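Local coordinates for protein shikimate 5-dehydrogenase (PDB 4XIJ) that probably catalyses the NADP-dependent interconversion of 3-dehydroshikimate and shikimate on the chorismate pathway to the aromatic amino acids, at residues A[84-98]-A[103-116]. Sequence-based numbering, arbitrary orientation.
Sequences ADQRTDRAQLVGSAN and MPTGGWRADNTDVD. With SO4 (sulfate ion), chain E.
Arg90 leaves its helix with CG between the backbone N and the carbonyl carbon (chi1 65°) and then runs extended to NE, while Asp111 swings its carboxylate anti to its own N (chi1 -168°), and the two meet side-on. NE lies 2.8 Å from Asp111 OD1 and NH2 2.9 Å from Asp111 OD2, both oxygens being taken on their syn sides. At the NH1/NH2 edge Asp116 accepts end-on, NH1 to OD1 and NH2 to OD2, its carboxylate turned 58° from the guanidinium plane. NH2 thus serves both acids, and the network fixes the rotation of the arginine. Asp111 OD1 takes a second donor, Thr88 OG1, 2.7 Å away and approaching from above the carboxylate plane; Thr88 also N-caps helix 89-94, and Gln259 reaches Asp111 OD2. Just before Thr88, strand 86-87 runs parallel to strand 108-111 as an outermost strand of the mixed sheet in the substrate-binding domain, paired through Ala110 N to Gln86 O (2.8 Å) and Thr88 N to Ala110 O. On the face that carries Arg87 and Ala110, Ala110 CB packs against Ala84 CB and Ala97 CB. Farther along, the Asn98 amide spans the backbone N and the hydroxyl of Thr113: OD1 accepts from Thr113 N at 2.7 Å and ND2 donates to Thr113 OG1, itself also bonded to Gln252 O. The same ND2 donates to sulfate O4 (3.1 Å), an ion held as well by Lys77 and Thr73.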
ATOM      1  N   ALA A  84     -16.678   9.042  -1.299  1.00 11.64           N
ATOM      2  CA  ALA A  84     -17.421   7.848  -0.875  1.00 12.22           C
ATOM      3  C   ALA A  84     -18.472   8.178   0.190  1.00 12.50           C
ATOM      4  O   ALA A  84     -18.239   8.996   1.088  1.00 14.33           O
ATOM      5  CB  ALA A  84     -16.474   6.802  -0.333  1.00 12.88           C
ATOM      6  N   ASP A  85     -19.631   7.529   0.117  1.00 12.19           N
ATOM      7  CA  ASP A  85     -20.581   7.909   1.152  0.57 12.46           C
ATOM      8  C   ASP A  85     -20.365   7.041   2.416  1.00 13.06           C
ATOM      9  O   ASP A  85     -20.899   7.389   3.449  1.00 16.87           O
ATOM     10  CB  ASP A  85     -22.017   7.871   0.615  0.57 11.30           C
ATOM     11  CG  ASP A  85     -22.320   6.589  -0.121  0.57 12.02           C
ATOM     12  OD1 ASP A  85     -21.770   6.418  -1.235  0.57 10.95           O
ATOM     13  OD2 ASP A  85     -23.114   5.789   0.425  0.57 11.99           O
ATOM     14  N   GLN A  86     -19.478   6.051   2.366  1.00 13.08           N
ATOM     15  CA  GLN A  86     -19.116   5.247   3.512  0.50 12.61           C
ATOM     16  C   GLN A  86     -17.602   5.062   3.470  1.00 12.92           C
ATOM     17  O   GLN A  86     -17.029   5.005   2.376  1.00 12.31           O
ATOM     18  CB  GLN A  86     -19.864   3.913   3.463  0.50 12.17           C
ATOM     19  CG  GLN A  86     -21.408   4.127   3.405  0.50 10.43           C
ATOM     20  CD  GLN A  86     -22.215   2.955   2.783  0.50 11.31           C
ATOM     21  OE1 GLN A  86     -22.058   1.819   3.176  0.50 12.10           O
ATOM     22  NE2 GLN A  86     -23.079   3.265   1.816  0.50 11.66           N
ATOM     23  N   ARG A  87     -16.942   4.992   4.622  1.00 14.02           N
ATOM     24  CA  ARG A  87     -15.523   4.719   4.586  1.00 14.54           C
ATOM     25  C   ARG A  87     -15.127   3.903   5.763  1.00 14.07           C
ATOM     26  O   ARG A  87     -15.705   4.017   6.837  1.00 16.68           O
ATOM     27  CB  ARG A  87     -14.667   5.958   4.568  1.00 18.90           C
ATOM     28  CG  ARG A  87     -15.034   7.002   5.525  1.00 25.10           C
ATOM     29  CD  ARG A  87     -15.720   8.173   4.744  1.00 30.98           C
ATOM     30  NE  ARG A  87     -15.747   9.395   5.554  1.00 34.92           N
ATOM     31  CZ  ARG A  87     -16.472   9.548   6.671  1.00 37.40           C
ATOM     32  NH1 ARG A  87     -17.251   8.562   7.115  1.00 37.83           N
ATOM     33  NH2 ARG A  87     -16.417  10.690   7.358  1.00 38.48           N
ATOM     34  N   THR A  88     -14.115   3.086   5.572  1.00 11.38           N
ATOM     35  CA  THR A  88     -13.612   2.305   6.693  1.00  9.36           C
ATOM     36  C   THR A  88     -12.850   3.197   7.669  1.00  9.45           C
ATOM     37  O   THR A  88     -12.318   4.257   7.295  1.00 10.50           O
ATOM     38  CB  THR A  88     -12.681   1.166   6.223  1.00  9.48           C
ATOM     39  OG1 THR A  88     -11.535   1.737   5.586  1.00  9.61           O
ATOM     40  CG2 THR A  88     -13.395   0.234   5.262  1.00 10.72           C
ATOM     41  N   ASP A  89     -12.791   2.771   8.908  1.00 10.75           N
ATOM     42  CA  ASP A  89     -12.012   3.505   9.906  1.00 11.32           C
ATOM     43  C   ASP A  89     -10.535   3.611   9.488  1.00 10.61           C
ATOM     44  O   ASP A  89      -9.908   4.655   9.673  1.00 12.10           O
ATOM     45  CB  ASP A  89     -12.076   2.836  11.278  1.00 13.35           C
ATOM     46  CG  ASP A  89     -13.442   2.900  11.915  1.00 16.65           C
ATOM     47  OD1 ASP A  89     -14.296   3.691  11.465  1.00 18.19           O
ATOM     48  OD2 ASP A  89     -13.656   2.165  12.906  1.00 19.17           O
ATOM     49  N   ARG A  90      -9.957   2.542   8.912  1.00  9.79           N
ATOM     50  CA  ARG A  90      -8.549   2.641   8.575  1.00  9.89           C
ATOM     51  C   ARG A  90      -8.293   3.601   7.397  1.00  9.89           C
ATOM     52  O   ARG A  90      -7.292   4.283   7.414  1.00 10.66           O
ATOM     53  CB  ARG A  90      -7.954   1.267   8.297  1.00  9.65           C
ATOM     54  CG  ARG A  90      -8.542   0.573   7.048  1.00  9.55           C
ATOM     55  CD  ARG A  90      -7.968  -0.856   6.999  1.00 10.59           C
ATOM     56  NE  ARG A  90      -8.382  -1.497   5.748  1.00 10.15           N
ATOM     57  CZ  ARG A  90      -7.794  -2.583   5.254  1.00  9.92           C
ATOM     58  NH1 ARG A  90      -6.761  -3.139   5.915  1.00 12.37           N
ATOM     59  NH2 ARG A  90      -8.215  -3.085   4.092  1.00  9.88           N
ATOM     60  N   ALA A  91      -9.225   3.716   6.445  1.00  9.15           N
ATOM     61  CA  ALA A  91      -9.068   4.709   5.371  1.00  9.64           C
ATOM     62  C   ALA A  91      -9.102   6.103   5.981  1.00  8.82           C
ATOM     63  O   ALA A  91      -8.313   6.989   5.574  1.00  9.44           O
ATOM     64  CB  ALA A  91     -10.173   4.567   4.322  1.00 10.01           C
ATOM     65  N   GLN A  92     -10.031   6.352   6.912  1.00  9.07           N
ATOM     66  CA  GLN A  92     -10.066   7.676   7.546  1.00 11.14           C
ATOM     67  C   GLN A  92      -8.773   7.984   8.296  1.00 10.00           C
ATOM     68  O   GLN A  92      -8.300   9.147   8.290  1.00 11.67           O
ATOM     69  CB  GLN A  92     -11.225   7.811   8.530  1.00 16.09           C
ATOM     70  CG  GLN A  92     -12.588   7.655   7.928  1.00 23.01           C
ATOM     71  CD  GLN A  92     -13.716   8.064   8.891  1.00 29.06           C
ATOM     72  OE1 GLN A  92     -13.776   9.213   9.342  1.00 31.25           O
ATOM     73  NE2 GLN A  92     -14.604   7.116   9.211  1.00 31.17           N
ATOM     74  N   LEU A  93      -8.207   6.968   8.938  1.00 11.05           N
ATOM     75  CA  LEU A  93      -6.989   7.149   9.729  1.00 11.38           C
ATOM     76  C   LEU A  93      -5.779   7.418   8.809  1.00 11.02           C
ATOM     77  O   LEU A  93      -4.970   8.307   9.077  1.00 12.54           O
ATOM     78  CB  LEU A  93      -6.798   5.917  10.607  1.00 13.75           C
ATOM     79  CG  LEU A  93      -5.748   5.931  11.692  1.00 15.78           C
ATOM     80  CD1 LEU A  93      -5.885   7.097  12.707  1.00 15.63           C
ATOM     81  CD2 LEU A  93      -5.799   4.568  12.380  1.00 15.30           C
ATOM     82  N   VAL A  94      -5.648   6.655   7.715  1.00 10.92           N
ATOM     83  CA  VAL A  94      -4.610   6.958   6.730  1.00 11.15           C
ATOM     84  C   VAL A  94      -4.832   8.359   6.138  1.00 11.72           C
ATOM     85  O   VAL A  94      -3.872   9.121   5.940  1.00 13.23           O
ATOM     86  CB  VAL A  94      -4.571   5.920   5.579  1.00 10.65           C
ATOM     87  CG1 VAL A  94      -3.549   6.382   4.514  1.00 11.58           C
ATOM     88  CG2 VAL A  94      -4.237   4.543   6.128  1.00 10.96           C
ATOM     89  N   GLY A  95      -6.080   8.689   5.836  1.00 10.70           N
ATOM     90  CA  GLY A  95      -6.373   9.985   5.255  1.00  9.71           C
ATOM     91  C   GLY A  95      -6.581   9.878   3.745  1.00 10.11           C
ATOM     92  O   GLY A  95      -6.692  10.895   3.084  1.00 11.50           O
ATOM     93  N   SER A  96      -6.699   8.669   3.196  1.00 10.00           N
ATOM     94  CA  SER A  96      -6.878   8.538   1.748  1.00  9.65           C
ATOM     95  C   SER A  96      -7.389   7.130   1.494  1.00  9.21           C
ATOM     96  O   SER A  96      -7.284   6.272   2.358  1.00  9.58           O
ATOM     97  CB  SER A  96      -5.545   8.794   0.973  1.00 10.74           C
ATOM     98  OG  SER A  96      -4.684   7.672   1.140  1.00 14.96           O
ATOM     99  N   ALA A  97      -7.919   6.897   0.293  1.00  9.21           N
ATOM    100  CA  ALA A  97      -8.475   5.600  -0.088  1.00  8.57           C
ATOM    101  C   ALA A  97      -7.968   5.137  -1.446  1.00  9.11           C
ATOM    102  O   ALA A  97      -8.000   5.909  -2.428  1.00 10.54           O
ATOM    103  CB  ALA A  97     -10.029   5.653  -0.114  1.00  8.55           C
ATOM    104  N   ASN A  98      -7.519   3.883  -1.524  1.00  7.56           N
ATOM    105  CA  ASN A  98      -7.130   3.351  -2.822  1.00  7.56           C
ATOM    106  C   ASN A  98      -8.161   2.376  -3.395  1.00  7.09           C
ATOM    107  O   ASN A  98      -7.885   1.708  -4.382  1.00  7.38           O
ATOM    108  CB  ASN A  98      -5.767   2.650  -2.732  1.00  7.90           C
ATOM    109  CG  ASN A  98      -5.876   1.278  -2.060  1.00  8.01           C
ATOM    110  OD1 ASN A  98      -6.757   1.075  -1.237  1.00  8.45           O
ATOM    111  ND2 ASN A  98      -5.024   0.332  -2.430  1.00  9.92           N
ATOM    112  N   MET A 103     -21.648  -0.902  -2.550  1.00 13.24           N
ATOM    113  CA  MET A 103     -22.413  -1.500  -1.458  0.55 14.08           C
ATOM    114  C   MET A 103     -23.668  -2.125  -1.974  1.00 14.97           C
ATOM    115  O   MET A 103     -24.152  -1.723  -3.058  1.00 13.98           O
ATOM    116  CB  MET A 103     -22.729  -0.441  -0.409  0.55 14.30           C
ATOM    117  CG  MET A 103     -21.521   0.047   0.377  0.55 16.38           C
ATOM    118  SD  MET A 103     -20.660  -1.308   1.186  0.55 18.04           S
ATOM    119  CE  MET A 103     -19.476  -1.682  -0.087  0.55 18.12           C
ATOM    120  N   PRO A 104     -24.220  -3.138  -1.230  1.00 15.90           N
ATOM    121  CA  PRO A 104     -25.383  -3.851  -1.778  1.00 17.41           C
ATOM    122  C   PRO A 104     -26.564  -2.935  -2.141  1.00 17.42           C
ATOM    123  O   PRO A 104     -27.325  -3.261  -3.034  1.00 19.07           O
ATOM    124  CB  PRO A 104     -25.809  -4.817  -0.658  1.00 17.44           C
ATOM    125  CG  PRO A 104     -24.699  -4.843   0.390  1.00 18.15           C
ATOM    126  CD  PRO A 104     -23.771  -3.661   0.088  1.00 16.94           C
ATOM    127  N   THR A 105     -26.714  -1.805  -1.474  1.00 17.18           N
ATOM    128  CA  THR A 105     -27.894  -0.986  -1.712  1.00 17.85           C
ATOM    129  C   THR A 105     -27.546   0.346  -2.351  1.00 17.37           C
ATOM    130  O   THR A 105     -28.364   1.273  -2.336  1.00 18.23           O
ATOM    131  CB  THR A 105     -28.724  -0.771  -0.416  1.00 20.81           C
ATOM    132  OG1 THR A 105     -28.096   0.179   0.431  1.00 22.14           O
ATOM    133  CG2 THR A 105     -28.833  -2.062   0.370  1.00 20.58           C
ATOM    134  N   GLY A 106     -26.355   0.438  -2.937  1.00 15.54           N
ATOM    135  CA  GLY A 106     -26.087   1.495  -3.895  1.00 15.32           C
ATOM    136  C   GLY A 106     -24.916   2.403  -3.629  1.00 14.06           C
ATOM    137  O   GLY A 106     -24.351   2.958  -4.569  1.00 15.76           O
ATOM    138  N   GLY A 107     -24.557   2.557  -2.362  1.00 12.26           N
ATOM    139  CA  GLY A 107     -23.469   3.438  -1.966  1.00 11.13           C
ATOM    140  C   GLY A 107     -22.110   2.973  -2.407  1.00 10.88           C
ATOM    141  O   GLY A 107     -21.971   1.866  -2.933  1.00 12.29           O
ATOM    142  N   TRP A 108     -21.117   3.826  -2.236  1.00  9.73           N
ATOM    143  CA  TRP A 108     -19.730   3.448  -2.485  1.00 10.39           C
ATOM    144  C   TRP A 108     -18.998   3.532  -1.167  1.00  9.32           C
ATOM    145  O   TRP A 108     -19.093   4.539  -0.446  1.00  9.34           O
ATOM    146  CB  TRP A 108     -19.063   4.387  -3.496  1.00  8.93           C
ATOM    147  CG  TRP A 108     -19.455   4.186  -4.912  1.00  8.87           C
ATOM    148  CD1 TRP A 108     -20.420   4.878  -5.622  1.00 10.30           C
ATOM    149  CD2 TRP A 108     -18.886   3.236  -5.828  1.00  8.53           C
ATOM    150  NE1 TRP A 108     -20.456   4.427  -6.926  1.00 10.67           N
ATOM    151  CE2 TRP A 108     -19.536   3.417  -7.076  1.00  9.82           C
ATOM    152  CE3 TRP A 108     -17.869   2.262  -5.728  1.00  8.88           C
ATOM    153  CZ2 TRP A 108     -19.205   2.672  -8.205  1.00 10.99           C
ATOM    154  CZ3 TRP A 108     -17.546   1.508  -6.859  1.00 10.43           C
ATOM    155  CH2 TRP A 108     -18.223   1.715  -8.078  1.00 12.35           C
ATOM    156  N   ARG A 109     -18.268   2.474  -0.844  1.00  8.42           N
ATOM    157  CA  ARG A 109     -17.478   2.424   0.378  1.00  8.47           C
ATOM    158  C   ARG A 109     -15.981   2.563   0.055  1.00  7.69           C
ATOM    159  O   ARG A 109     -15.428   1.776  -0.741  1.00  9.06           O
ATOM    160  CB  ARG A 109     -17.753   1.110   1.132  1.00  9.32           C
ATOM    161  CG  ARG A 109     -17.004   0.994   2.493  1.00 10.81           C
ATOM    162  CD  ARG A 109     -17.321  -0.388   3.163  1.00 12.64           C
ATOM    163  NE  ARG A 109     -16.615  -1.450   2.437  1.00 15.93           N
ATOM    164  CZ  ARG A 109     -17.165  -2.595   2.016  1.00 20.57           C
ATOM    165  NH1 ARG A 109     -18.442  -2.887   2.272  1.00 24.09           N
ATOM    166  NH2 ARG A 109     -16.426  -3.469   1.334  1.00 22.13           N
ATOM    167  N   ALA A 110     -15.323   3.530   0.691  1.00  8.04           N
ATOM    168  CA  ALA A 110     -13.898   3.730   0.542  1.00  7.54           C
ATOM    169  C   ALA A 110     -13.085   2.895   1.513  1.00  7.44           C
ATOM    170  O   ALA A 110     -13.429   2.811   2.688  1.00  9.03           O
ATOM    171  CB  ALA A 110     -13.529   5.177   0.771  1.00  9.30           C
ATOM    172  N   ASP A 111     -12.002   2.294   1.029  1.00  7.57           N
ATOM    173  CA  ASP A 111     -11.099   1.591   1.927  1.00  7.39           C
ATOM    174  C   ASP A 111      -9.676   1.891   1.501  1.00  7.32           C
ATOM    175  O   ASP A 111      -9.432   2.436   0.396  1.00  7.35           O
ATOM    176  CB  ASP A 111     -11.372   0.071   1.926  1.00  8.07           C
ATOM    177  CG  ASP A 111     -10.675  -0.698   3.058  1.00  8.98           C
ATOM    178  OD1 ASP A 111     -10.201  -0.101   4.063  1.00  8.95           O
ATOM    179  OD2 ASP A 111     -10.648  -1.948   2.954  1.00 10.32           O
ATOM    180  N   ASN A 112      -8.738   1.558   2.373  1.00  9.03           N
ATOM    181  CA  ASN A 112      -7.334   1.693   2.019  1.00  8.77           C
ATOM    182  C   ASN A 112      -6.623   0.354   2.163  1.00  8.74           C
ATOM    183  O   ASN A 112      -6.324  -0.063   3.272  1.00 11.33           O
ATOM    184  CB  ASN A 112      -6.657   2.781   2.885  1.00 10.54           C
ATOM    185  CG  ASN A 112      -5.282   3.108   2.362  1.00 11.92           C
ATOM    186  OD1 ASN A 112      -4.447   2.186   2.237  1.00 14.14           O
ATOM    187  ND2 ASN A 112      -5.026   4.393   2.005  1.00 11.66           N
ATOM    188  N   THR A 113      -6.389  -0.342   1.044  1.00  7.30           N
ATOM    189  CA  THR A 113      -5.718  -1.617   1.151  1.00  7.09           C
ATOM    190  C   THR A 113      -4.202  -1.495   0.985  1.00  8.31           C
ATOM    191  O   THR A 113      -3.503  -2.496   1.071  1.00  9.12           O
ATOM    192  CB  THR A 113      -6.252  -2.643   0.140  1.00  8.27           C
ATOM    193  OG1 THR A 113      -5.821  -2.274  -1.192  1.00  9.30           O
ATOM    194  CG2 THR A 113      -7.781  -2.758   0.248  1.00  8.05           C
ATOM    195  N   ASP A 114      -3.678  -0.263   0.822  1.00  8.25           N
ATOM    196  CA  ASP A 114      -2.223  -0.058   0.930  1.00  7.13           C
ATOM    197  C   ASP A 114      -1.783  -0.496   2.342  1.00  7.23           C
ATOM    198  O   ASP A 114      -0.650  -0.982   2.520  1.00  8.51           O
ATOM    199  CB  ASP A 114      -1.829   1.400   0.629  1.00  9.40           C
ATOM    200  CG  ASP A 114      -2.113   1.780  -0.792  1.00 11.95           C
ATOM    201  OD1 ASP A 114      -1.820   0.979  -1.685  1.00 12.48           O
ATOM    202  OD2 ASP A 114      -2.626   2.873  -1.045  1.00 13.92           O
ATOM    203  N   VAL A 115      -2.670  -0.342   3.335  1.00  8.02           N
ATOM    204  CA  VAL A 115      -2.374  -0.833   4.668  1.00  8.97           C
ATOM    205  C   VAL A 115      -2.114  -2.361   4.652  1.00  8.75           C
ATOM    206  O   VAL A 115      -1.141  -2.864   5.268  1.00  8.19           O
ATOM    207  CB  VAL A 115      -3.513  -0.469   5.633  1.00 11.92           C
ATOM    208  CG1 VAL A 115      -3.338  -1.188   6.913  1.00 13.81           C
ATOM    209  CG2 VAL A 115      -3.520   1.069   5.850  1.00 14.35           C
ATOM    210  N   ASP A 116      -2.972  -3.113   3.942  1.00  8.59           N
ATOM    211  CA  ASP A 116      -2.774  -4.549   3.808  1.00  8.25           C
ATOM    212  C   ASP A 116      -1.484  -4.865   3.064  1.00  6.66           C
ATOM    213  O   ASP A 116      -0.864  -5.916   3.302  1.00  7.96           O
ATOM    214  CB  ASP A 116      -3.894  -5.213   2.990  1.00 10.15           C
ATOM    215  CG  ASP A 116      -5.257  -5.068   3.595  1.00 12.93           C
ATOM    216  OD1 ASP A 116      -5.431  -5.429   4.743  1.00 14.40           O
ATOM    217  OD2 ASP A 116      -6.150  -4.564   2.914  1.00 14.40           O
TER
HETATM  218  S   SO4 E 304      -1.999   1.827  -5.338  0.55 20.15           S
HETATM  219  O1  SO4 E 304      -0.875   0.856  -5.427  0.55 22.24           O
HETATM  220  O2  SO4 E 304      -1.410   3.173  -5.621  0.55 17.29           O
HETATM  221  O3  SO4 E 304      -3.072   1.547  -6.336  0.55 21.55           O
HETATM  222  O4  SO4 E 304      -2.643   1.570  -4.043  0.55 17.50           O